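Local coordinates for putative hemin storage protein (Bordetella bronchiseptica, PDB 6AU1), which cleaves deacetylated poly-beta-1,6-N-acetylglucosamine, this chain being the glycoside hydrolase domain of a longer protein, and can disrupt bacterial biofilms, at residues Q11-Y16 with Y91-V96; L97-P102 with E143-L148; T59-Y62 with H67-M70; G30-R35 with N76-Q81; Y335-D338 with H343-A346. One frame throughout, in Å; residues are numbered along the deposited sequence.

All five contacts belong to one (beta/alpha)8 barrel. Contact 1, about 8 Å from the chain's centre, joins the C-terminal ends of strands 8-12 and 89-94. Contacts 2, 3 and 5 lie in the loops after strands 89-94, 43-47 and 332-335, contact 2 packing its loop on helix 135-151. Contact 4 pairs the outer helices 22-39 and 75-86. Along the chain, contact 3 is nested within contact 4 and both within contact 1; contacts 2 and 5 follow. Centres of contacts 2 and 3 are about 8 Å apart, those of contacts 2 and 5 about 29 Å. Contact 1 thus probably lies near the substrate site, as in other TIM-barrel glycoside hydrolases, while contact 4 belongs to the outer wall.

Contact 1 of 5, residues Q11-Y16 with Y91-V96; sequences QVDLDY and YAWLPV
At the C-terminal mouth of a (beta/alpha)8 barrel, the side chains of Q11 and W93 meet in the interior, from the first and third strands. Strand 43-47 runs between these two, so no backbone bond joins them; the CA atoms of Q11 and W93 are 8.7 Å apart. Q11 comes over one face of the indole. Its CG stands 4.2 Å from the centroid of the W93 six-membered ring, 27° off the ring normal, a CH-pi contact. With CG anti to the backbone N (chi1 -174°) and the chain extended beyond, the amide also lies over the ring, its plane inclined 55° to it. A long flexible residue with a flat polar end suits this place, since its methylenes can lie over an aromatic face while the amide leans across it. The rim of the indole is met by oxygens: D13 OD1 lies 3.8 Å from W93 CZ3, near the ring plane, and V12 O is 3.9 Å from the same carbon, in that plane. Such edges carry the ring's weakly positive C-H groups, so oxygens are tolerated there, here at loose van der Waals distance. D13 OD1 has its stronger partner in the hydroxyl of Y335, whose ring also meets W93 edge-to-face, as does F49. Aromatic and acidic residues gathered at the strands' C-terminal ends are typical of the substrate-binding end of TIM-barrel glycoside hydrolases.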
# COMPACT_ATOMS: atom_id res chain seq x y z
N GLN A 11 -3.13 6.66 -7.95
CA GLN A 11 -2.11 6.68 -6.91
C GLN A 11 -0.94 7.55 -7.37
O GLN A 11 -0.47 7.42 -8.50
CB GLN A 11 -1.65 5.27 -6.57
CG GLN A 11 -0.68 5.19 -5.38
CD GLN A 11 -0.55 3.77 -4.85
OE1 GLN A 11 -1.55 3.07 -4.69
NE2 GLN A 11 0.66 3.35 -4.56
N VAL A 12 -0.49 8.45 -6.50
CA VAL A 12 0.43 9.51 -6.88
C VAL A 12 1.67 9.56 -6.00
O VAL A 12 1.56 9.54 -4.77
CB VAL A 12 -0.29 10.88 -6.81
CG1 VAL A 12 0.69 12.03 -7.00
CG2 VAL A 12 -1.42 10.94 -7.86
N ASP A 13 2.84 9.65 -6.64
CA ASP A 13 4.10 9.77 -5.93
C ASP A 13 4.44 11.21 -5.62
O ASP A 13 4.55 12.02 -6.53
CB ASP A 13 5.25 9.17 -6.75
CG ASP A 13 5.04 7.73 -7.08
OD1 ASP A 13 5.21 6.89 -6.16
OD2 ASP A 13 4.71 7.42 -8.25
N LEU A 14 4.59 11.54 -4.33
CA LEU A 14 5.17 12.84 -3.98
C LEU A 14 6.63 12.91 -4.42
O LEU A 14 7.19 14.00 -4.57
CB LEU A 14 5.06 13.11 -2.48
CG LEU A 14 4.08 14.23 -2.11
CD1 LEU A 14 2.76 13.95 -2.73
CD2 LEU A 14 3.93 14.39 -0.61
N ASP A 15 7.26 11.74 -4.61
CA ASP A 15 8.62 11.71 -5.15
C ASP A 15 8.67 12.33 -6.55
O ASP A 15 9.72 12.79 -6.98
CB ASP A 15 9.17 10.27 -5.20
CG ASP A 15 9.37 9.67 -3.81
OD1 ASP A 15 9.60 10.43 -2.85
OD2 ASP A 15 9.33 8.42 -3.70
N TYR A 16 7.54 12.34 -7.26
CA TYR A 16 7.47 12.95 -8.59
C TYR A 16 7.26 14.46 -8.51
O TYR A 16 7.60 15.19 -9.44
CB TYR A 16 6.34 12.35 -9.43
CG TYR A 16 6.55 10.98 -10.06
CD1 TYR A 16 7.60 10.14 -9.69
CD2 TYR A 16 5.66 10.52 -11.04
CE1 TYR A 16 7.75 8.88 -10.27
CE2 TYR A 16 5.81 9.26 -11.63
CZ TYR A 16 6.85 8.45 -11.24
OH TYR A 16 6.98 7.21 -11.83
N TYR A 91 -6.40 9.98 0.13
CA TYR A 91 -5.97 9.00 1.12
C TYR A 91 -4.49 9.19 1.38
O TYR A 91 -3.72 9.39 0.44
CB TYR A 91 -6.17 7.56 0.64
CG TYR A 91 -7.59 7.03 0.54
CD1 TYR A 91 -8.60 7.79 -0.02
CD2 TYR A 91 -7.89 5.74 0.95
CE1 TYR A 91 -9.90 7.28 -0.14
CE2 TYR A 91 -9.17 5.22 0.83
CZ TYR A 91 -10.17 6.00 0.29
OH TYR A 91 -11.44 5.50 0.17
N ALA A 92 -4.08 9.12 2.65
CA ALA A 92 -2.66 9.13 2.97
C ALA A 92 -2.11 7.72 2.78
O ALA A 92 -2.58 6.78 3.40
CB ALA A 92 -2.42 9.61 4.40
N TRP A 93 -1.12 7.60 1.89
CA TRP A 93 -0.48 6.32 1.61
C TRP A 93 0.83 6.27 2.42
O TRP A 93 1.73 7.08 2.20
CB TRP A 93 -0.25 6.20 0.09
CG TRP A 93 0.68 5.14 -0.39
CD1 TRP A 93 0.92 3.92 0.18
CD2 TRP A 93 1.51 5.22 -1.55
NE1 TRP A 93 1.84 3.23 -0.58
CE2 TRP A 93 2.22 4.01 -1.64
CE3 TRP A 93 1.71 6.21 -2.53
CZ2 TRP A 93 3.14 3.75 -2.66
CZ3 TRP A 93 2.63 5.95 -3.55
CH2 TRP A 93 3.33 4.73 -3.61
N LEU A 94 0.91 5.34 3.37
CA LEU A 94 2.04 5.30 4.30
C LEU A 94 2.45 3.84 4.53
O LEU A 94 1.60 2.96 4.47
CB LEU A 94 1.65 5.97 5.63
CG LEU A 94 2.68 6.56 6.58
CD1 LEU A 94 3.55 7.61 5.88
CD2 LEU A 94 1.98 7.14 7.82
N PRO A 95 3.74 3.59 4.80
CA PRO A 95 4.15 2.23 5.16
C PRO A 95 3.50 1.79 6.46
O PRO A 95 3.13 2.61 7.29
CB PRO A 95 5.67 2.36 5.36
CG PRO A 95 6.06 3.61 4.60
CD PRO A 95 4.87 4.53 4.79
N VAL A 96 3.37 0.48 6.62
CA VAL A 96 2.91 -0.08 7.87
C VAL A 96 4.09 -0.33 8.81
O VAL A 96 3.99 -0.14 10.02
CB VAL A 96 2.15 -1.40 7.62
CG1 VAL A 96 1.62 -1.98 8.95
CG2 VAL A 96 0.99 -1.16 6.63

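Contact 2 of 5, residues L97-P102 with E143-L148; sequences LTFSVP and EIYEDL
I144 sets its CD1 methyl over one face of the F99 ring, 4.1 Å from the centroid and 25° off the normal. Its CG1 is anti to the carbonyl carbon (chi1 -68°), and the extended second torsion carries CD1 out over the ring. The methyl is displaced toward the rim, I144 CD1 lying 3.8 Å from F99 CD1. The other branch helps as well, I144 CG2 reaching to 3.9 Å from F99 CE1, and the two side chains overlap in passing, each running toward the other's backbone. A branched residue can thus touch the ring at two places. At the far end of the phenyl group, F99 CZ approaches Y145 CE1 obliquely at 4.3 Å. The contact packs the loop that follows the third barrel strand, 89-94, against helix 135-151, the helix to which that loop eventually leads in this (beta/alpha)8 fold. I141, a turn earlier on the helix, also touches F99, while V101 rests on V140 and L68. Y145 is both apolar partner and polar tie: its hydroxyl is hydrogen-bonded to the carbonyl of P95, just before the loop. D162 steadies the start of the loop, accepting hydrogen bonds from L97 N and T98 N.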
# COMPACT_ATOMS: atom_id res chain seq x y z
N LEU A 97 5.21 -0.78 8.23
CA LEU A 97 6.37 -1.24 9.00
C LEU A 97 7.69 -0.58 8.64
O LEU A 97 8.57 -0.43 9.51
CB LEU A 97 6.55 -2.76 8.82
CG LEU A 97 5.37 -3.67 9.16
CD1 LEU A 97 5.82 -5.10 8.89
CD2 LEU A 97 4.94 -3.47 10.61
N THR A 98 7.88 -0.22 7.37
CA THR A 98 9.21 0.24 6.92
C THR A 98 9.46 1.72 7.24
O THR A 98 9.10 2.60 6.46
CB THR A 98 9.44 0.04 5.41
OG1 THR A 98 8.45 0.77 4.65
CG2 THR A 98 9.39 -1.44 5.03
N PHE A 99 10.05 1.95 8.41
CA PHE A 99 10.53 3.27 8.80
C PHE A 99 11.95 3.11 9.30
O PHE A 99 12.17 2.47 10.32
CB PHE A 99 9.63 3.88 9.88
CG PHE A 99 8.22 4.04 9.45
CD1 PHE A 99 7.82 5.18 8.74
CD2 PHE A 99 7.28 3.05 9.71
CE1 PHE A 99 6.50 5.33 8.32
CE2 PHE A 99 5.96 3.19 9.29
CZ PHE A 99 5.57 4.34 8.60
N SER A 100 12.90 3.68 8.57
CA SER A 100 14.31 3.56 8.93
C SER A 100 14.70 4.72 9.86
O SER A 100 15.31 5.69 9.44
CB SER A 100 15.18 3.53 7.68
OG SER A 100 14.92 2.34 6.94
N VAL A 101 14.30 4.58 11.12
CA VAL A 101 14.58 5.56 12.15
C VAL A 101 16.09 5.70 12.37
O VAL A 101 16.86 4.77 12.10
CB VAL A 101 13.89 5.17 13.48
CG1 VAL A 101 12.39 5.13 13.30
CG2 VAL A 101 14.40 3.80 13.97
N PRO A 102 16.52 6.87 12.84
CA PRO A 102 17.95 7.09 13.07
C PRO A 102 18.47 6.33 14.29
O PRO A 102 17.67 5.98 15.16
CB PRO A 102 18.05 8.60 13.29
CG PRO A 102 16.70 9.02 13.72
CD PRO A 102 15.71 8.08 13.07
N GLU A 143 3.23 6.48 16.74
CA GLU A 143 3.44 7.91 16.91
C GLU A 143 3.65 8.61 15.58
O GLU A 143 3.26 9.77 15.40
CB GLU A 143 4.62 8.15 17.86
CG GLU A 143 4.25 7.86 19.32
CD GLU A 143 5.42 7.92 20.27
OE1 GLU A 143 6.56 8.11 19.81
OE2 GLU A 143 5.20 7.76 21.49
N ILE A 144 4.26 7.91 14.63
CA ILE A 144 4.40 8.46 13.28
C ILE A 144 3.02 8.67 12.65
O ILE A 144 2.76 9.71 12.04
CB ILE A 144 5.30 7.55 12.40
CG1 ILE A 144 6.74 7.58 12.93
CG2 ILE A 144 5.27 8.01 10.93
CD1 ILE A 144 7.66 6.53 12.29
N TYR A 145 2.13 7.69 12.82
CA TYR A 145 0.76 7.83 12.32
C TYR A 145 0.02 8.95 13.05
O TYR A 145 -0.74 9.69 12.43
CB TYR A 145 0.00 6.50 12.45
CG TYR A 145 0.17 5.60 11.24
CD1 TYR A 145 1.33 4.86 11.04
CD2 TYR A 145 -0.85 5.49 10.30
CE1 TYR A 145 1.48 4.03 9.92
CE2 TYR A 145 -0.71 4.68 9.18
CZ TYR A 145 0.45 3.96 8.99
OH TYR A 145 0.55 3.15 7.87
N GLU A 146 0.25 9.08 14.35
CA GLU A 146 -0.37 10.17 15.11
C GLU A 146 0.08 11.52 14.57
O GLU A 146 -0.72 12.45 14.39
CB GLU A 146 -0.04 10.06 16.60
CG GLU A 146 -0.59 11.19 17.44
CD GLU A 146 -0.32 11.00 18.94
OE1 GLU A 146 0.63 10.29 19.29
OE2 GLU A 146 -1.07 11.55 19.76
N ASP A 147 1.38 11.62 14.28
CA ASP A 147 1.96 12.87 13.78
C ASP A 147 1.44 13.21 12.38
O ASP A 147 1.19 14.38 12.07
CB ASP A 147 3.49 12.79 13.78
CG ASP A 147 4.09 12.82 15.18
OD1 ASP A 147 3.36 13.15 16.14
OD2 ASP A 147 5.29 12.52 15.33
N LEU A 148 1.27 12.19 11.54
CA LEU A 148 0.61 12.39 10.24
C LEU A 148 -0.78 12.99 10.43
O LEU A 148 -1.16 13.95 9.75
CB LEU A 148 0.49 11.07 9.48
CG LEU A 148 -0.39 11.11 8.23
CD1 LEU A 148 0.23 12.00 7.15
CD2 LEU A 148 -0.67 9.69 7.70

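Contact 3 of 5, residues T59-Y62 with H67-M70; sequences TEVY and HLPM
V61 and L68 cross at about a right angle, the CG1 methyl of V61 meeting the CD2 methyl of L68 at 4.0 Å. Both of these apolar residues are buried. The leucine's branch point leans against the opposite backbone, L68 CG lying 3.6 Å from T59 O, and the ring of P69 continues the same cover with its CD 3.3 Å from that oxygen. E60 and P69 meet on the more exposed side, where E60 CG comes within 4.2 Å of P69 CB. The aliphatic part of the glutamate thereby lies beside the proline ring, and a bound sulfate ion, probably from the crystallisation liquor, is about 4 Å from the glutamate side chain. All this belongs to the excursion after the second barrel strand, 43-47, and before helix 75-86: the loop swings round and returns alongside itself, the two segments running in roughly the same sense, so that V61 and M70 form a single beta bridge. Holding it is the bond from V61 N to P69 O, 3.1 Å long with 158° at the hydrogen. Proline has no N-H to give but keeps its carbonyl, which is the atom used here. Two weaker CA-H...O contacts support it: E60 CA stands 3.2 Å from P69 O, the same oxygen, and M70 CA 3.3 Å from V61 O. With CG anti to its backbone N (chi1 -173°), M70 runs its flexible chain past V61 O. The tyrosine Y62 points away from this partner, and its hydroxyl is hydrogen-bonded to D15 and R71.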
# COMPACT_ATOMS: atom_id res chain seq x y z
N THR A 59 13.85 6.56 4.96
CA THR A 59 14.51 7.35 5.99
C THR A 59 13.85 8.72 6.20
O THR A 59 14.12 9.38 7.20
CB THR A 59 15.99 7.60 5.66
OG1 THR A 59 16.09 8.19 4.36
CG2 THR A 59 16.79 6.28 5.70
N GLU A 60 13.01 9.13 5.26
CA GLU A 60 12.41 10.47 5.30
C GLU A 60 10.95 10.42 4.89
O GLU A 60 10.55 9.54 4.12
CB GLU A 60 13.16 11.44 4.38
CG GLU A 60 14.63 11.62 4.72
CD GLU A 60 15.30 12.65 3.84
OE1 GLU A 60 14.94 12.75 2.65
OE2 GLU A 60 16.19 13.37 4.34
N VAL A 61 10.15 11.36 5.40
CA VAL A 61 8.75 11.45 4.99
C VAL A 61 8.41 12.88 4.58
O VAL A 61 9.28 13.75 4.57
CB VAL A 61 7.78 10.98 6.10
CG1 VAL A 61 7.90 9.47 6.32
CG2 VAL A 61 8.06 11.74 7.40
N TYR A 62 7.16 13.10 4.21
CA TYR A 62 6.77 14.42 3.68
C TYR A 62 5.84 15.18 4.62
O TYR A 62 5.00 15.97 4.19
CB TYR A 62 6.11 14.24 2.31
CG TYR A 62 7.07 13.85 1.18
CD1 TYR A 62 8.04 14.74 0.74
CD2 TYR A 62 6.98 12.61 0.55
CE1 TYR A 62 8.92 14.40 -0.28
CE2 TYR A 62 7.84 12.26 -0.49
CZ TYR A 62 8.80 13.16 -0.90
OH TYR A 62 9.66 12.83 -1.93
N HIS A 67 9.97 11.42 14.65
CA HIS A 67 10.91 10.30 14.52
C HIS A 67 11.78 10.32 13.26
O HIS A 67 12.96 10.00 13.33
CB HIS A 67 10.13 8.98 14.59
CG HIS A 67 9.53 8.73 15.94
ND1 HIS A 67 10.30 8.63 17.08
CD2 HIS A 67 8.24 8.59 16.33
CE1 HIS A 67 9.50 8.43 18.12
NE2 HIS A 67 8.26 8.39 17.69
N LEU A 68 11.20 10.70 12.13
CA LEU A 68 11.95 10.71 10.86
C LEU A 68 12.14 12.11 10.32
O LEU A 68 11.24 12.94 10.41
CB LEU A 68 11.22 9.87 9.80
CG LEU A 68 11.65 8.41 9.62
CD1 LEU A 68 11.54 7.66 10.92
CD2 LEU A 68 10.80 7.72 8.54
N PRO A 69 13.32 12.38 9.72
CA PRO A 69 13.50 13.67 9.06
C PRO A 69 12.47 13.88 7.96
O PRO A 69 11.95 12.93 7.37
CB PRO A 69 14.91 13.58 8.47
CG PRO A 69 15.59 12.52 9.24
CD PRO A 69 14.53 11.55 9.68
N MET A 70 12.18 15.14 7.69
CA MET A 70 11.24 15.49 6.65
C MET A 70 12.03 15.89 5.39
O MET A 70 12.92 16.76 5.46
CB MET A 70 10.35 16.63 7.16
CG MET A 70 9.21 17.03 6.29
SD MET A 70 8.12 18.21 7.15
CE MET A 70 9.27 19.41 7.77

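Contact 4 of 5, residues G30-R35 with N76-Q81; sequences GQLIDR and NRVAWQ
I33 turns toward Q81 because CG1 stands anti to its carbonyl carbon (chi1 -61°) and the second torsion folds the chain again (chi2 -51°), which directs the terminal methyl at the facing helix. L32 and V78 meet through a different choice: L32 CG and V78 CG1 are each anti to the backbone N of their own residue, and the two branches converge. I33 CD1 lies 3.9 Å from Q81 CB and equally 3.9 Å from the carbonyl carbon of Q81, so the methyl is set against the base of the glutamine and the helix backbone together. The glutamine chain, bent at its second torsion, brings OE1 to 4.1 Å from I33 CG1, and the two side chains cross at about a right angle. Deeper in, L32 CD2 meets V78 CG1 at 4.2 Å, again crosswise. The backbones come closest at I33 and Q81, CA to CA 7.3 Å. The partners are helices 22-39 and 75-86, successive outer helices of the (beta/alpha)8 barrel, one following the first strand and the other the second. I17 touches both L32 and V78, L29 touches V78 and Q81, and L32 reaches inward to V12 of the first strand. Beta-branched and leucine side chains suit the buried side of such an interface, while the glutamine, partly exposed, lends its CB to the packing and lays its amide oxygen against the isoleucine. No hydrogen bond joins the two segments, so the helices are held here by shape and van der Waals contact.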
# COMPACT_ATOMS: atom_id res chain seq x y z
N GLY A 30 1.16 22.00 -9.97
CA GLY A 30 0.17 22.56 -10.87
C GLY A 30 -0.27 21.58 -11.95
O GLY A 30 -1.46 21.48 -12.26
N GLN A 31 0.68 20.85 -12.52
CA GLN A 31 0.37 19.89 -13.58
C GLN A 31 -0.47 18.74 -13.04
O GLN A 31 -1.38 18.25 -13.72
CB GLN A 31 1.64 19.35 -14.22
CG GLN A 31 2.36 20.34 -15.12
CD GLN A 31 3.47 19.69 -15.93
OE1 GLN A 31 4.42 19.14 -15.37
NE2 GLN A 31 3.34 19.73 -17.26
N LEU A 32 -0.15 18.31 -11.83
CA LEU A 32 -0.92 17.24 -11.19
C LEU A 32 -2.36 17.68 -10.96
O LEU A 32 -3.31 16.97 -11.34
CB LEU A 32 -0.28 16.82 -9.87
CG LEU A 32 -1.13 15.89 -9.01
CD1 LEU A 32 -1.33 14.53 -9.70
CD2 LEU A 32 -0.53 15.71 -7.62
N ILE A 33 -2.54 18.85 -10.37
CA ILE A 33 -3.86 19.35 -10.05
C ILE A 33 -4.72 19.45 -11.30
O ILE A 33 -5.88 19.04 -11.31
CB ILE A 33 -3.81 20.73 -9.35
CG1 ILE A 33 -3.03 20.66 -8.03
CG2 ILE A 33 -5.21 21.27 -9.12
CD1 ILE A 33 -3.48 19.54 -7.08
N ASP A 34 -4.14 19.97 -12.38
CA ASP A 34 -4.87 20.10 -13.64
C ASP A 34 -5.36 18.75 -14.17
O ASP A 34 -6.49 18.64 -14.65
CB ASP A 34 -4.02 20.79 -14.71
CG ASP A 34 -3.84 22.27 -14.44
OD1 ASP A 34 -4.59 22.82 -13.60
OD2 ASP A 34 -2.97 22.89 -15.09
N ARG A 35 -4.49 17.75 -14.11
CA ARG A 35 -4.85 16.42 -14.59
C ARG A 35 -5.93 15.78 -13.73
O ARG A 35 -6.85 15.15 -14.24
CB ARG A 35 -3.62 15.51 -14.62
CG ARG A 35 -2.70 15.76 -15.79
CD ARG A 35 -1.37 15.03 -15.60
NE ARG A 35 -1.52 13.57 -15.51
CZ ARG A 35 -1.70 12.78 -16.57
NH1 ARG A 35 -1.79 13.31 -17.78
NH2 ARG A 35 -1.82 11.47 -16.41
N ASN A 76 0.73 17.83 3.34
CA ASN A 76 -0.43 18.63 3.71
C ASN A 76 -0.87 19.54 2.57
O ASN A 76 -2.07 19.66 2.28
CB ASN A 76 -0.15 19.46 4.98
CG ASN A 76 0.86 20.58 4.75
OD1 ASN A 76 1.96 20.35 4.22
ND2 ASN A 76 0.49 21.82 5.13
N ARG A 77 0.07 20.19 1.90
CA ARG A 77 -0.34 21.18 0.91
C ARG A 77 -0.82 20.52 -0.39
O ARG A 77 -1.74 21.03 -1.03
CB ARG A 77 0.78 22.19 0.65
CG ARG A 77 1.95 21.67 -0.15
CD ARG A 77 3.25 22.40 0.26
NE ARG A 77 3.09 23.85 0.43
CZ ARG A 77 3.31 24.76 -0.51
NH1 ARG A 77 3.70 24.38 -1.72
NH2 ARG A 77 3.15 26.05 -0.24
N VAL A 78 -0.27 19.37 -0.75
CA VAL A 78 -0.75 18.66 -1.94
C VAL A 78 -2.12 18.08 -1.66
O VAL A 78 -3.01 18.14 -2.51
CB VAL A 78 0.23 17.58 -2.38
CG1 VAL A 78 -0.32 16.79 -3.57
CG2 VAL A 78 1.59 18.23 -2.73
N ALA A 79 -2.32 17.55 -0.46
CA ALA A 79 -3.63 17.03 -0.08
C ALA A 79 -4.68 18.14 -0.11
O ALA A 79 -5.77 17.95 -0.67
CB ALA A 79 -3.57 16.40 1.31
N TRP A 80 -4.37 19.30 0.46
CA TRP A 80 -5.35 20.39 0.45
C TRP A 80 -5.67 20.85 -0.98
O TRP A 80 -6.82 21.15 -1.30
CB TRP A 80 -4.87 21.59 1.29
CG TRP A 80 -5.26 21.51 2.75
CD1 TRP A 80 -4.43 21.56 3.84
CD2 TRP A 80 -6.59 21.34 3.27
NE1 TRP A 80 -5.16 21.45 5.00
CE2 TRP A 80 -6.49 21.32 4.68
CE3 TRP A 80 -7.86 21.23 2.69
CZ2 TRP A 80 -7.60 21.17 5.51
CZ3 TRP A 80 -8.96 21.08 3.51
CH2 TRP A 80 -8.82 21.06 4.90
N GLN A 81 -4.65 20.92 -1.83
CA GLN A 81 -4.90 21.42 -3.18
C GLN A 81 -5.69 20.42 -4.01
O GLN A 81 -6.55 20.81 -4.79
CB GLN A 81 -3.60 21.78 -3.89
CG GLN A 81 -2.92 22.99 -3.26
CD GLN A 81 -2.14 23.81 -4.26
OE1 GLN A 81 -2.40 23.78 -5.46
NE2 GLN A 81 -1.16 24.57 -3.77

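Contact 5 of 5, residues Y335-D338 with H343-A346; sequences YPDD and HPDA
H343 O takes a hydrogen bond from D338 N, 2.7 Å long but bent, with 140° at the hydrogen. A water adds a weak bond to the same oxygen. The return bond is straighter: H343 N gives to D338 O at 3.0 Å and 173°, though the donor is tilted 33° from the plane of that carbonyl. Together these make one antiparallel hydrogen-bonded pair, which closes a short loop between strand 332-335, the last of the (beta/alpha)8 barrel, and helix 346-353. The water also gives to P336 O at 3.2 Å and lies 3.1 Å from H343 ND1. Cis peptide bonds precede both P336 and P344, a geometry proline accepts far more readily than other residues. With CG anti to its backbone N, D337 carries its carboxylate to the P344 ring, which it crosses at about a right angle, P344 CD lying 3.9 Å from D337 OD1. That carboxylate oxygen has stronger partners beyond: a salt bridge to R35 of helix 22-39, whose NH2 also bonds the carbonyl of P344, and a hydrogen bond from the hydroxyl of Y334. D345 stands at the N-cap of the closing helix, its OD1 making weak bonds to E347 N and A348 N.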
# COMPACT_ATOMS: atom_id res chain seq x y z
N TYR A 335 -1.60 3.21 -11.04
CA TYR A 335 -0.39 3.73 -10.40
C TYR A 335 0.74 3.55 -11.41
O TYR A 335 0.84 2.49 -12.01
CB TYR A 335 -0.09 2.96 -9.10
CG TYR A 335 1.23 3.36 -8.46
CD1 TYR A 335 1.45 4.67 -8.06
CD2 TYR A 335 2.24 2.42 -8.26
CE1 TYR A 335 2.67 5.04 -7.46
CE2 TYR A 335 3.45 2.78 -7.67
CZ TYR A 335 3.65 4.10 -7.28
OH TYR A 335 4.86 4.45 -6.70
N PRO A 336 1.58 4.58 -11.62
CA PRO A 336 1.62 5.94 -11.08
C PRO A 336 1.07 6.96 -12.07
O PRO A 336 0.92 6.65 -13.25
CB PRO A 336 3.12 6.16 -10.87
CG PRO A 336 3.72 5.47 -12.11
CD PRO A 336 2.77 4.31 -12.46
N ASP A 337 0.79 8.16 -11.59
CA ASP A 337 0.47 9.24 -12.51
C ASP A 337 1.75 9.99 -12.85
O ASP A 337 2.39 10.59 -11.97
CB ASP A 337 -0.57 10.17 -11.93
CG ASP A 337 -1.18 11.08 -12.99
OD1 ASP A 337 -1.91 10.54 -13.84
OD2 ASP A 337 -0.87 12.29 -12.99
N ASP A 338 2.15 9.94 -14.12
CA ASP A 338 3.33 10.67 -14.57
C ASP A 338 2.85 12.00 -15.13
O ASP A 338 2.77 12.18 -16.35
CB ASP A 338 4.10 9.86 -15.62
CG ASP A 338 5.46 10.45 -15.96
OD1 ASP A 338 5.80 11.55 -15.47
OD2 ASP A 338 6.18 9.80 -16.74
N HIS A 343 1.37 11.22 -18.77
CA HIS A 343 1.08 9.81 -18.90
C HIS A 343 0.52 9.22 -17.61
O HIS A 343 1.09 9.42 -16.54
CB HIS A 343 2.31 9.02 -19.31
CG HIS A 343 1.98 7.62 -19.67
ND1 HIS A 343 1.78 6.64 -18.72
CD2 HIS A 343 1.73 7.04 -20.87
CE1 HIS A 343 1.45 5.51 -19.31
NE2 HIS A 343 1.42 5.72 -20.62
N PRO A 344 -0.59 8.47 -17.70
CA PRO A 344 -1.28 8.12 -18.95
C PRO A 344 -1.99 9.31 -19.58
O PRO A 344 -2.15 10.35 -18.95
CB PRO A 344 -2.29 7.04 -18.52
CG PRO A 344 -2.52 7.28 -17.06
CD PRO A 344 -1.21 7.82 -16.53
N ASP A 345 -2.39 9.15 -20.84
CA ASP A 345 -3.08 10.19 -21.58
C ASP A 345 -4.47 10.42 -20.97
O ASP A 345 -5.34 9.56 -21.05
CB ASP A 345 -3.18 9.79 -23.06
CG ASP A 345 -3.87 10.83 -23.93
OD1 ASP A 345 -4.45 11.81 -23.41
OD2 ASP A 345 -3.83 10.66 -25.16
N ALA A 346 -4.64 11.59 -20.36
CA ALA A 346 -5.88 11.95 -19.67
C ALA A 346 -7.07 11.95 -20.61
O ALA A 346 -8.14 11.47 -20.26
CB ALA A 346 -5.73 13.31 -19.01
O HOH W 1 2.82 6.53 -15.79